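Local coordinates for N-acetylneuraminic acid outer membrane channel protein NanC (Escherichia coli, PDB 2WJQ), which forms a monomeric, weakly anion-selective outer membrane channel through which the sialic acid N-acetylneuraminic acid enters the bacterium, at residues 4-9 with 17-22; 98-103 with 134-139; 185-190 with 203-208. All blocks are in the same frame, centred on the assembly; numbering follows the deposited sequence.

Contact 1 (4-9 with 17-22); sequences DVRGGY and ETRLKV. With LDA (lauryl dimethylamine-N-oxide), chain M; OCT (N-octane), chain F; OCT (N-octane), chain D; LDA (lauryl dimethylamine-N-oxide), chain L.
Arg-6 and Arg-19 stack across the first beta hairpin of the barrel, whose antiparallel strands 2-10 and 15-25 cross the membrane with Asp-4/Lys-21, Arg-6/Arg-19 and Gly-8/Glu-17 as hydrogen-bonded pairs. The guanidinium groups of the two arginines lie flat on each other, centres 3.7 Å apart and planes at 16°. Both chains leave the backbone extended and bend at the third torsion (chi3 71° in Arg-6, 69° in Arg-19), which brings the flat ends together. CD of Lys-21 lies over the other face of the Arg-19 group, and at the edge of that group Arg-19 NH2 makes a weak hydrogen bond of 3.4 Å, part of a salt bridge, to Asp-4 OD1, an oxygen also bonded by Tyr-184. Water 1 bridges the same two residues, accepting from Arg-19 NE at 2.9 Å and donating to Asp-4 OD1 at 2.6 Å. Water 2 joins Arg-6 NH2 to OE1 of Glu-17, whose other oxygen pairs with Arg-10. With a leucine in place of Arg-19, Asp-4 would probably lose its salt-bridge partner and the Arg-6 guanidinium the flat surface it stacks on. On the opposite face of the strands, Val-5 CG1 touches C3 of an n-octane (chain D) at 3.7 Å, and Thr-18 CG2 meets a detergent tail. The sheet thus divides a charged face, consistent with the lining of an acidic-sugar channel, from an apolar one turned to lipid.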
loop_
_atom_site.group_PDB
_atom_site.type_symbol
_atom_site.label_atom_id
_atom_site.label_comp_id
_atom_site.label_asym_id
_atom_site.label_seq_id
_atom_site.Cartn_x
_atom_site.Cartn_y
_atom_site.Cartn_z
ATOM N N ASP A 4 -2.559 13.774 2.890
ATOM C CA ASP A 4 -1.651 12.980 3.685
ATOM C C ASP A 4 -0.233 13.292 3.210
ATOM O O ASP A 4 0.044 13.258 1.994
ATOM C CB ASP A 4 -1.985 11.510 3.499
ATOM C CG ASP A 4 -1.307 10.597 4.518
ATOM O OD1 ASP A 4 -0.061 10.527 4.574
ATOM O OD2 ASP A 4 -2.040 9.887 5.238
ATOM N N VAL A 5 0.646 13.625 4.150
ATOM C CA VAL A 5 2.067 13.892 3.870
ATOM C C VAL A 5 2.904 12.932 4.710
ATOM O O VAL A 5 2.706 12.834 5.919
ATOM C CB VAL A 5 2.401 15.358 4.183
ATOM C CG1 VAL A 5 3.851 15.678 3.843
ATOM C CG2 VAL A 5 1.484 16.271 3.366
ATOM N N ARG A 6 3.822 12.197 4.074
ATOM C CA ARG A 6 4.556 11.147 4.770
ATOM C C ARG A 6 6.000 11.125 4.334
ATOM O O ARG A 6 6.286 11.293 3.149
ATOM C CB ARG A 6 3.949 9.786 4.491
ATOM C CG ARG A 6 4.480 8.678 5.363
ATOM C CD ARG A 6 3.847 7.330 4.970
ATOM N NE ARG A 6 4.343 6.862 3.671
ATOM C CZ ARG A 6 3.855 5.818 3.002
ATOM N NH1 ARG A 6 2.851 5.102 3.495
ATOM N NH2 ARG A 6 4.388 5.475 1.836
ATOM N N GLY A 7 6.888 10.913 5.289
ATOM C CA GLY A 7 8.309 10.731 5.023
ATOM C C GLY A 7 8.718 9.418 5.616
ATOM O O GLY A 7 8.234 9.041 6.695
ATOM N N GLY A 8 9.621 8.718 4.941
ATOM C CA GLY A 8 10.114 7.453 5.425
ATOM C C GLY A 8 11.553 7.168 5.076
ATOM O O GLY A 8 12.134 7.798 4.179
ATOM N N TYR A 9 12.133 6.237 5.824
ATOM C CA TYR A 9 13.464 5.727 5.546
ATOM C C TYR A 9 13.428 4.206 5.504
ATOM O O TYR A 9 12.842 3.567 6.370
ATOM C CB TYR A 9 14.464 6.176 6.606
ATOM C CG TYR A 9 15.867 5.707 6.329
ATOM C CD1 TYR A 9 16.607 6.266 5.293
ATOM C CD2 TYR A 9 16.449 4.689 7.085
ATOM C CE1 TYR A 9 17.917 5.822 5.021
ATOM C CE2 TYR A 9 17.745 4.234 6.815
ATOM C CZ TYR A 9 18.467 4.819 5.796
ATOM O OH TYR A 9 19.738 4.370 5.526
ATOM N N GLU A 17 12.032 8.105 1.392
ATOM C CA GLU A 17 10.873 8.338 0.531
ATOM C C GLU A 17 9.944 9.378 1.120
ATOM O O GLU A 17 9.902 9.576 2.354
ATOM C CB GLU A 17 10.116 7.038 0.208
ATOM C CG GLU A 17 9.923 6.079 1.344
ATOM C CD GLU A 17 9.215 4.781 0.929
ATOM O OE1 GLU A 17 8.412 4.796 -0.051
ATOM O OE2 GLU A 17 9.438 3.756 1.611
ATOM N N THR A 18 9.235 10.069 0.229
ATOM C CA THR A 18 8.166 10.952 0.631
ATOM C C THR A 18 6.932 10.631 -0.195
ATOM O O THR A 18 7.032 10.199 -1.359
ATOM C CB THR A 18 8.529 12.450 0.489
ATOM O OG1 THR A 18 8.673 12.784 -0.885
ATOM C CG2 THR A 18 9.814 12.777 1.210
ATOM N N ARG A 19 5.772 10.815 0.425
ATOM C CA ARG A 19 4.505 10.686 -0.250
ATOM C C ARG A 19 3.598 11.905 0.011
ATOM O O ARG A 19 3.508 12.385 1.139
ATOM C CB ARG A 19 3.801 9.412 0.214
ATOM C CG ARG A 19 2.552 9.063 -0.610
ATOM C CD ARG A 19 1.902 7.792 -0.130
ATOM N NE ARG A 19 1.314 8.010 1.198
ATOM C CZ ARG A 19 0.568 7.135 1.861
ATOM N NH1 ARG A 19 0.285 5.947 1.342
ATOM N NH2 ARG A 19 0.093 7.466 3.062
ATOM N N LEU A 20 2.937 12.384 -1.041
ATOM C CA LEU A 20 1.845 13.349 -0.928
ATOM C C LEU A 20 0.626 12.668 -1.535
ATOM O O LEU A 20 0.674 12.264 -2.700
ATOM C CB LEU A 20 2.143 14.594 -1.751
ATOM C CG LEU A 20 3.301 15.482 -1.336
ATOM C CD1 LEU A 20 4.634 14.762 -1.426
ATOM C CD2 LEU A 20 3.306 16.737 -2.263
ATOM N N LYS A 21 -0.453 12.552 -0.771
ATOM C CA LYS A 21 -1.637 11.808 -1.179
ATOM C C LYS A 21 -2.886 12.623 -0.882
ATOM O O LYS A 21 -3.041 13.141 0.250
ATOM C CB LYS A 21 -1.677 10.498 -0.414
ATOM C CG LYS A 21 -2.889 9.614 -0.633
ATOM C CD LYS A 21 -2.750 8.332 0.214
ATOM C CE LYS A 21 -3.814 7.303 -0.118
ATOM N NZ LYS A 21 -3.771 6.164 0.840
ATOM N N VAL A 22 -3.789 12.726 -1.859
ATOM C CA VAL A 22 -5.082 13.367 -1.628
ATOM C C VAL A 22 -6.174 12.349 -1.927
ATOM O O VAL A 22 -6.130 11.665 -2.980
ATOM C CB VAL A 22 -5.243 14.673 -2.478
ATOM C CG1 VAL A 22 -5.157 14.380 -3.963
ATOM C CG2 VAL A 22 -6.553 15.399 -2.138
HETATM N N1 LDA M . 18.270 13.005 0.527
HETATM O O1 LDA M . 18.708 14.118 0.152
HETATM C CM1 LDA M . 18.754 11.978 -0.412
HETATM C CM2 LDA M . 18.842 12.680 1.843
HETATM C C1 LDA M . 16.804 12.982 0.569
HETATM C C2 LDA M . 16.246 14.032 1.539
HETATM C C3 LDA M . 14.726 13.891 1.671
HETATM C C4 LDA M . 14.295 13.483 3.081
HETATM C C5 LDA M . 12.832 13.041 3.115
HETATM C C6 LDA M . 12.224 13.050 4.522
HETATM C C7 LDA M . 12.333 11.696 5.214
HETATM C C8 LDA M . 11.752 11.695 6.626
HETATM C C9 LDA M . 12.183 10.432 7.363
HETATM C C10 LDA M . 11.375 10.158 8.628
HETATM C C11 LDA M . 12.074 9.109 9.485
HETATM C C12 LDA M . 11.088 8.265 10.287
HETATM C C1 OCT F . 15.342 8.528 10.075
HETATM C C2 OCT F . 16.658 7.753 10.108
HETATM C C3 OCT F . 17.567 8.112 8.927
HETATM C C4 OCT F . 18.794 7.194 8.911
HETATM C C5 OCT F . 19.981 7.757 8.117
HETATM C C6 OCT F . 21.254 6.981 8.471
HETATM C C7 OCT F . 22.460 7.411 7.619
HETATM C C8 OCT F . 23.722 7.532 8.483
HETATM C C1 OCT D . 8.321 16.125 3.062
HETATM C C2 OCT D . 7.844 15.020 4.019
HETATM C C3 OCT D . 7.241 15.608 5.300
HETATM C C4 OCT D . 7.137 14.572 6.429
HETATM C C5 OCT D . 5.862 14.809 7.236
HETATM C C6 OCT D . 6.084 14.695 8.739
HETATM C C7 OCT D . 4.860 15.236 9.496
HETATM C C8 OCT D . 5.055 15.210 11.018
HETATM N N1 LDA L . 6.892 14.394 -11.035
HETATM O O1 LDA L . 7.768 14.954 -11.742
HETATM C CM1 LDA L . 6.857 12.967 -11.400
HETATM C CM2 LDA L . 7.299 14.536 -9.626
HETATM C C1 LDA L . 5.580 15.001 -11.250
HETATM C C2 LDA L . 4.577 14.467 -10.226
HETATM C C3 LDA L . 3.144 14.514 -10.743
HETATM C C4 LDA L . 2.293 15.496 -9.953
HETATM C C5 LDA L . 0.846 15.478 -10.431
HETATM C C6 LDA L . -0.122 15.696 -9.276
HETATM C C7 LDA L . -0.272 14.441 -8.415
HETATM C C8 LDA L . -1.147 14.717 -7.193
HETATM C C9 LDA L . -0.464 14.318 -5.889
HETATM C C10 LDA L . -1.268 14.822 -4.695
HETATM C C11 LDA L . -0.923 16.263 -4.334
HETATM C C12 LDA L . -2.176 17.109 -4.107
HETATM O O HOH W 1 1.303 10.606 2.404
HETATM O O HOH W 2 6.338 6.746 0.037
#

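Contact 2 (98-103 with 134-139); sequences KDLNFG and VTYHIN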
loop_
_atom_site.group_PDB
_atom_site.type_symbol
_atom_site.label_atom_id
_atom_site.label_comp_id
_atom_site.label_asym_id
_atom_site.label_seq_id
_atom_site.Cartn_x
_atom_site.Cartn_y
_atom_site.Cartn_z
ATOM N N LYS A 98 -18.006 -0.778 16.364
ATOM C CA LYS A 98 -17.756 0.641 16.143
ATOM C C LYS A 98 -16.248 0.927 16.116
ATOM O O LYS A 98 -15.803 1.765 15.334
ATOM C CB LYS A 98 -18.451 1.483 17.226
ATOM N N ASP A 99 -15.477 0.200 16.935
ATOM C CA ASP A 99 -14.035 0.409 17.108
ATOM C C ASP A 99 -13.086 -0.590 16.385
ATOM O O ASP A 99 -11.858 -0.424 16.449
ATOM C CB ASP A 99 -13.705 0.362 18.593
ATOM C CG ASP A 99 -14.430 1.444 19.396
ATOM O OD1 ASP A 99 -14.796 2.499 18.825
ATOM O OD2 ASP A 99 -14.634 1.222 20.599
ATOM N N LEU A 100 -13.629 -1.610 15.720
ATOM C CA LEU A 100 -12.798 -2.636 15.084
ATOM C C LEU A 100 -13.277 -2.960 13.680
ATOM O O LEU A 100 -14.435 -3.337 13.492
ATOM C CB LEU A 100 -12.834 -3.891 15.932
ATOM C CG LEU A 100 -11.982 -5.092 15.591
ATOM C CD1 LEU A 100 -10.525 -4.723 15.542
ATOM C CD2 LEU A 100 -12.249 -6.152 16.687
ATOM N N ASN A 101 -12.378 -2.812 12.709
ATOM C CA ASN A 101 -12.673 -3.056 11.315
ATOM C C ASN A 101 -11.660 -4.057 10.779
ATOM O O ASN A 101 -10.474 -3.994 11.123
ATOM C CB ASN A 101 -12.584 -1.748 10.505
ATOM C CG ASN A 101 -12.752 -1.955 9.011
ATOM O OD1 ASN A 101 -11.794 -2.264 8.300
ATOM N ND2 ASN A 101 -13.969 -1.755 8.523
ATOM N N PHE A 102 -12.129 -4.961 9.934
ATOM C CA PHE A 102 -11.269 -5.925 9.277
ATOM C C PHE A 102 -11.462 -5.780 7.780
ATOM O O PHE A 102 -12.549 -5.425 7.322
ATOM C CB PHE A 102 -11.634 -7.345 9.677
ATOM C CG PHE A 102 -11.438 -7.628 11.123
ATOM C CD1 PHE A 102 -10.192 -7.966 11.606
ATOM C CD2 PHE A 102 -12.498 -7.568 11.990
ATOM C CE1 PHE A 102 -10.003 -8.260 12.932
ATOM C CE2 PHE A 102 -12.321 -7.843 13.319
ATOM C CZ PHE A 102 -11.059 -8.182 13.793
ATOM N N GLY A 103 -10.422 -6.100 7.036
ATOM C CA GLY A 103 -10.436 -6.031 5.579
ATOM C C GLY A 103 -9.587 -7.119 4.939
ATOM O O GLY A 103 -8.570 -7.533 5.502
ATOM N N VAL A 134 -6.343 -4.835 9.710
ATOM C CA VAL A 134 -7.058 -4.653 10.970
ATOM C C VAL A 134 -6.878 -3.213 11.435
ATOM O O VAL A 134 -5.759 -2.687 11.453
ATOM C CB VAL A 134 -6.613 -5.639 12.080
ATOM C CG1 VAL A 134 -7.549 -5.492 13.334
ATOM C CG2 VAL A 134 -6.659 -7.070 11.566
ATOM N N THR A 135 -7.983 -2.562 11.781
ATOM C CA THR A 135 -7.932 -1.232 12.381
ATOM C C THR A 135 -8.680 -1.254 13.700
ATOM O O THR A 135 -9.817 -1.724 13.772
ATOM C CB THR A 135 -8.532 -0.166 11.475
ATOM O OG1 THR A 135 -7.893 -0.220 10.198
ATOM C CG2 THR A 135 -8.316 1.219 12.056
ATOM N N TYR A 136 -8.025 -0.745 14.739
ATOM C CA TYR A 136 -8.581 -0.754 16.067
ATOM C C TYR A 136 -8.466 0.640 16.688
ATOM O O TYR A 136 -7.361 1.136 16.938
ATOM C CB TYR A 136 -7.859 -1.772 16.942
ATOM C CG TYR A 136 -8.343 -1.834 18.359
ATOM C CD1 TYR A 136 -7.448 -1.905 19.418
ATOM C CD2 TYR A 136 -9.698 -1.840 18.648
ATOM C CE1 TYR A 136 -7.895 -1.979 20.729
ATOM C CE2 TYR A 136 -10.150 -1.911 19.946
ATOM C CZ TYR A 136 -9.247 -1.978 20.980
ATOM O OH TYR A 136 -9.721 -2.052 22.262
ATOM N N HIS A 137 -9.624 1.243 16.910
ATOM C CA HIS A 137 -9.744 2.504 17.630
ATOM C C HIS A 137 -9.640 2.187 19.127
ATOM O O HIS A 137 -10.585 1.696 19.759
ATOM C CB HIS A 137 -11.078 3.162 17.251
ATOM C CG HIS A 137 -11.178 4.616 17.600
ATOM N ND1 HIS A 137 -12.387 5.276 17.664
ATOM C CD2 HIS A 137 -10.229 5.540 17.888
ATOM C CE1 HIS A 137 -12.179 6.542 17.985
ATOM N NE2 HIS A 137 -10.879 6.728 18.121
ATOM N N ILE A 138 -8.455 2.424 19.673
ATOM C CA ILE A 138 -8.137 2.115 21.070
ATOM C C ILE A 138 -8.906 3.010 22.049
ATOM O O ILE A 138 -9.499 2.530 23.015
ATOM C CB ILE A 138 -6.633 2.312 21.343
ATOM C CG1 ILE A 138 -5.802 1.322 20.528
ATOM C CG2 ILE A 138 -6.349 2.173 22.846
ATOM C CD1 ILE A 138 -4.391 1.795 20.260
ATOM N N ASN A 139 -8.868 4.312 21.801
ATOM C CA ASN A 139 -9.635 5.289 22.583
ATOM C C ASN A 139 -9.787 6.562 21.758
ATOM O O ASN A 139 -9.453 6.567 20.579
ATOM C CB ASN A 139 -8.970 5.566 23.941
ATOM C CG ASN A 139 -7.507 5.948 23.817
ATOM O OD1 ASN A 139 -7.110 6.636 22.880
ATOM N ND2 ASN A 139 -6.691 5.482 24.760
HETATM O O HOH W 3 -12.329 1.121 21.744
HETATM O O HOH W 4 -9.173 -2.193 8.464
#
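Val-134 and Phe-102 lie side by side across the strands 127-137 and 100-111, pointing the same way from a non-hydrogen-bonded antiparallel pair. Both methyls of the valine lie against the CD1-CE1 side of the ring, Val-134 CG2 closest to Phe-102 CD1 (3.6 Å) and Val-134 CG1 to Phe-102 CE1 (3.7 Å). The valine has CG1 opposite its backbone N (chi1 -173°), a turn that also brings this methyl to Leu-100, whose CD1 comes within 3.8 Å of Val-134 CG1 as the two side chains slant past each other. The same CD1 of Leu-100 also reaches Tyr-136 CB, so that it touches both neighbours on this face. The tyrosine presents its edge to the neighbouring backbone, with CD2 lying 3.4 Å from Asp-99 O near the ring plane, while CA of Ile-138 sits over one ring face.

On the other face, Asn-101 and Thr-135 form a hydrogen-bonded pair whose polar ends are joined through water 4, which donates to Asn-101 OD1 at 2.6 Å and lies 2.9 Å from Thr-135 OG1. The amide nitrogen of Asn-101 is bonded to Asp-95. At the strand ends the Asp-99 carboxylate stands nearly perpendicular to the His-137 imidazole (87°), with Asp-99 OD1 3.9 Å from His-137 ND1; the backbone joins the two residues, His-137 N donating to Asp-99 O at 2.8 Å.

Detergent and n-octane touch Phe-102. An apolar, partly aromatic outer face backed by a hydrated polar one is the pattern of a transmembrane beta-barrel wall, here at its periplasmic rim.

Contact 3 (185-190 with 203-208); sequences IEYDYL and SENSYR. With OCT (N-octane), chain G; OCT (N-octane), chain H; LDA (lauryl dimethylamine-N-oxide), chain M.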
loop_
_atom_site.group_PDB
_atom_site.type_symbol
_atom_site.label_atom_id
_atom_site.label_comp_id
_atom_site.label_asym_id
_atom_site.label_seq_id
_atom_site.Cartn_x
_atom_site.Cartn_y
_atom_site.Cartn_z
ATOM N N ILE A 185 2.801 7.653 13.291
ATOM C CA ILE A 185 4.089 7.004 13.131
ATOM C C ILE A 185 3.848 5.583 12.639
ATOM O O ILE A 185 2.789 4.989 12.871
ATOM C CB ILE A 185 4.938 7.038 14.423
ATOM C CG1 ILE A 185 4.349 6.115 15.491
ATOM C CG2 ILE A 185 5.061 8.489 14.921
ATOM C CD1 ILE A 185 5.012 6.224 16.851
ATOM N N GLU A 186 4.849 5.039 11.963
ATOM C CA GLU A 186 4.675 3.773 11.286
ATOM C C GLU A 186 5.983 3.003 11.208
ATOM O O GLU A 186 7.054 3.586 10.997
ATOM C CB GLU A 186 4.074 4.037 9.897
ATOM C CG GLU A 186 4.101 2.871 8.945
ATOM C CD GLU A 186 3.480 3.196 7.584
ATOM O OE1 GLU A 186 3.570 2.340 6.675
ATOM O OE2 GLU A 186 2.893 4.295 7.429
ATOM N N TYR A 187 5.886 1.698 11.423
ATOM C CA TYR A 187 6.991 0.779 11.184
ATOM C C TYR A 187 6.509 -0.250 10.185
ATOM O O TYR A 187 5.404 -0.804 10.355
ATOM C CB TYR A 187 7.438 0.076 12.483
ATOM C CG TYR A 187 8.351 -1.075 12.186
ATOM C CD1 TYR A 187 9.671 -0.846 11.820
ATOM C CD2 TYR A 187 7.886 -2.382 12.202
ATOM C CE1 TYR A 187 10.508 -1.885 11.492
ATOM C CE2 TYR A 187 8.715 -3.435 11.859
ATOM C CZ TYR A 187 10.029 -3.179 11.509
ATOM O OH TYR A 187 10.859 -4.213 11.165
ATOM N N ASP A 188 7.323 -0.513 9.152
ATOM C CA ASP A 188 7.055 -1.610 8.217
ATOM C C ASP A 188 8.235 -2.582 8.145
ATOM O O ASP A 188 9.396 -2.172 8.209
ATOM C CB ASP A 188 6.753 -1.115 6.805
ATOM C CG ASP A 188 5.966 0.150 6.795
ATOM O OD1 ASP A 188 4.752 0.072 7.088
ATOM O OD2 ASP A 188 6.568 1.211 6.506
ATOM N N TYR A 189 7.932 -3.863 8.074
ATOM C CA TYR A 189 8.942 -4.841 7.699
ATOM C C TYR A 189 8.576 -5.312 6.290
ATOM O O TYR A 189 7.501 -5.831 6.047
ATOM C CB TYR A 189 9.055 -6.000 8.692
ATOM C CG TYR A 189 10.137 -6.963 8.292
ATOM C CD1 TYR A 189 9.845 -8.271 7.909
ATOM C CD2 TYR A 189 11.456 -6.531 8.200
ATOM C CE1 TYR A 189 10.862 -9.139 7.484
ATOM C CE2 TYR A 189 12.463 -7.384 7.797
ATOM C CZ TYR A 189 12.165 -8.675 7.444
ATOM O OH TYR A 189 13.209 -9.474 7.038
ATOM N N LEU A 190 9.481 -5.082 5.351
ATOM C CA LEU A 190 9.191 -5.325 3.934
ATOM C C LEU A 190 9.948 -6.546 3.433
ATOM O O LEU A 190 10.270 -6.632 2.248
ATOM C CB LEU A 190 9.569 -4.067 3.130
ATOM C CG LEU A 190 8.864 -2.772 3.581
ATOM C CD1 LEU A 190 9.247 -1.567 2.733
ATOM C CD2 LEU A 190 7.354 -2.954 3.566
ATOM N N SER A 203 17.647 -7.191 4.569
ATOM C CA SER A 203 16.512 -6.958 5.466
ATOM C C SER A 203 16.038 -5.505 5.285
ATOM O O SER A 203 16.831 -4.596 5.324
ATOM C CB SER A 203 16.955 -7.246 6.911
ATOM O OG SER A 203 15.869 -7.104 7.790
ATOM N N GLU A 204 14.748 -5.293 5.035
ATOM C CA GLU A 204 14.228 -3.968 4.724
ATOM C C GLU A 204 13.267 -3.494 5.829
ATOM O O GLU A 204 12.081 -3.812 5.811
ATOM C CB GLU A 204 13.507 -3.990 3.364
ATOM C CG GLU A 204 13.094 -2.605 2.807
ATOM C CD GLU A 204 14.247 -1.870 2.137
ATOM O OE1 GLU A 204 14.105 -1.405 0.992
ATOM O OE2 GLU A 204 15.305 -1.739 2.771
ATOM N N ASN A 205 13.804 -2.764 6.794
ATOM C CA ASN A 205 13.014 -2.127 7.854
ATOM C C ASN A 205 12.653 -0.729 7.380
ATOM O O ASN A 205 13.477 -0.039 6.799
ATOM C CB ASN A 205 13.826 -2.043 9.149
ATOM C CG ASN A 205 14.180 -3.418 9.704
ATOM O OD1 ASN A 205 15.346 -3.835 9.682
ATOM N ND2 ASN A 205 13.190 -4.121 10.199
ATOM N N SER A 206 11.417 -0.324 7.585
ATOM C CA SER A 206 10.950 0.959 7.091
ATOM C C SER A 206 10.343 1.741 8.259
ATOM O O SER A 206 9.527 1.213 9.011
ATOM C CB SER A 206 9.948 0.737 5.955
ATOM O OG SER A 206 9.279 1.916 5.572
ATOM N N TYR A 207 10.787 2.975 8.421
ATOM C CA TYR A 207 10.341 3.822 9.514
ATOM C C TYR A 207 9.745 5.065 8.894
ATOM O O TYR A 207 10.432 5.758 8.138
ATOM C CB TYR A 207 11.526 4.194 10.401
ATOM C CG TYR A 207 12.343 2.992 10.836
ATOM C CD1 TYR A 207 13.470 2.575 10.109
ATOM C CD2 TYR A 207 11.976 2.249 11.952
ATOM C CE1 TYR A 207 14.218 1.451 10.513
ATOM C CE2 TYR A 207 12.717 1.139 12.364
ATOM C CZ TYR A 207 13.827 0.740 11.648
ATOM O OH TYR A 207 14.541 -0.370 12.066
ATOM N N ARG A 208 8.489 5.358 9.228
ATOM C CA ARG A 208 7.744 6.470 8.618
ATOM C C ARG A 208 7.061 7.376 9.638
ATOM O O ARG A 208 6.654 6.944 10.725
ATOM C CB ARG A 208 6.705 5.922 7.644
ATOM C CG ARG A 208 7.298 5.275 6.402
ATOM C CD ARG A 208 6.302 4.421 5.700
ATOM N NE ARG A 208 6.873 3.835 4.493
ATOM C CZ ARG A 208 6.276 2.901 3.761
ATOM N NH1 ARG A 208 5.072 2.450 4.089
ATOM N NH2 ARG A 208 6.877 2.440 2.688
HETATM C C1 OCT G . 9.184 -2.280 15.966
HETATM C C2 OCT G . 10.611 -1.919 15.542
HETATM C C3 OCT G . 11.430 -3.159 15.141
HETATM C C4 OCT G . 12.892 -2.776 14.904
HETATM C C5 OCT G . 13.702 -3.898 14.242
HETATM C C6 OCT G . 15.079 -3.380 13.780
HETATM C C7 OCT G . 16.250 -4.206 14.335
HETATM C C8 OCT G . 17.440 -3.306 14.689
HETATM C C1 OCT H . 5.790 -6.264 15.806
HETATM C C2 OCT H . 6.813 -5.657 14.835
HETATM C C3 OCT H . 8.159 -6.405 14.850
HETATM C C4 OCT H . 8.481 -7.044 13.483
HETATM C C5 OCT H . 9.669 -8.019 13.561
HETATM C C6 OCT H . 10.789 -7.705 12.551
HETATM C C7 OCT H . 12.069 -7.212 13.256
HETATM C C8 OCT H . 13.333 -7.865 12.681
HETATM N N1 LDA M . 18.270 13.005 0.527
HETATM O O1 LDA M . 18.708 14.118 0.152
HETATM C CM1 LDA M . 18.754 11.978 -0.412
HETATM C CM2 LDA M . 18.842 12.680 1.843
HETATM C C1 LDA M . 16.804 12.982 0.569
HETATM C C2 LDA M . 16.246 14.032 1.539
HETATM C C3 LDA M . 14.726 13.891 1.671
HETATM C C4 LDA M . 14.295 13.483 3.081
HETATM C C5 LDA M . 12.832 13.041 3.115
HETATM C C6 LDA M . 12.224 13.050 4.522
HETATM C C7 LDA M . 12.333 11.696 5.214
HETATM C C8 LDA M . 11.752 11.695 6.626
HETATM C C9 LDA M . 12.183 10.432 7.363
HETATM C C10 LDA M . 11.375 10.158 8.628
HETATM C C11 LDA M . 12.074 9.109 9.485
HETATM C C12 LDA M . 11.088 8.265 10.287
#
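Glu-186, Asp-188 and Arg-208 form a salt-bridge network on one face of the antiparallel strands 181-189 and 199-214. Arg-208 NH1 bonds Glu-186 OE1 at 3.0 Å, approaching from above the carboxylate, 45° out of its plane, as the two side chains run alongside each other. Asp-188 comes from another direction: its OD2 lies over the guanidinium face, 3.1 Å from Arg-208 NH1, so charge alone holds it there, with no N-H aimed at it. Glu-186 OE1 and Asp-188 OD1 are only 2.6 Å apart, so one acid probably holds a proton. Arg-208 uses its NH2 for a further salt bridge, to Glu-17. Ser-206 OG stands 3.0 Å from Asp-188 OD2.

Aromatic contacts occupy the other face. The Tyr-187 and Tyr-207 rings point the same way with planes at 49°, and Tyr-187 CD1 touches Tyr-207 CE2 at 3.7 Å. An n-octane (chain G) lies over the centre of the Tyr-187 ring. Asn-205 ND2 reaches the edge of that ring beside OH, but its weak bond there is modelled so short as to be doubtful. Tyr-189 turns its own edge to Ser-203, CE2 lying 3.4 Å from Ser-203 OG.

Backbone bonds tie the strands throughout and carry on beyond the regular pairing: Leu-190 N meets Glu-204 O at 2.9 Å. Here Leu-190 CB also packs on CG of Glu-204, an acid bonded at its end to Ser-13.

Charged residues on one side and tyrosines against alkyl chains on the other are characteristic of a porin barrel wall; the tyrosines, near the extracellular ends of these strands, are consistent with the aromatic girdle of such barrels.

All three contacts pair neighbouring antiparallel strands of the one barrel and show the same division between a polar and an apolar face. Contacts 1 and 3 are partly buried and touch: strands 2-10 and 199-214 lie side by side where the barrel closes, Tyr-9 N probably bonds Tyr-207 O, and an ion pair runs between the two contacts. Together they gather arginines and acids into one continuous charged array, and both meet the same detergent molecule (chain M). Contact 2 stands apart, its nearest atoms about 12 Å from contact 1 and about 11 Å from contact 3. It is a surface contact, and its polar face relies on an amide, a hydroxyl and water, with no salt bridge between its segments.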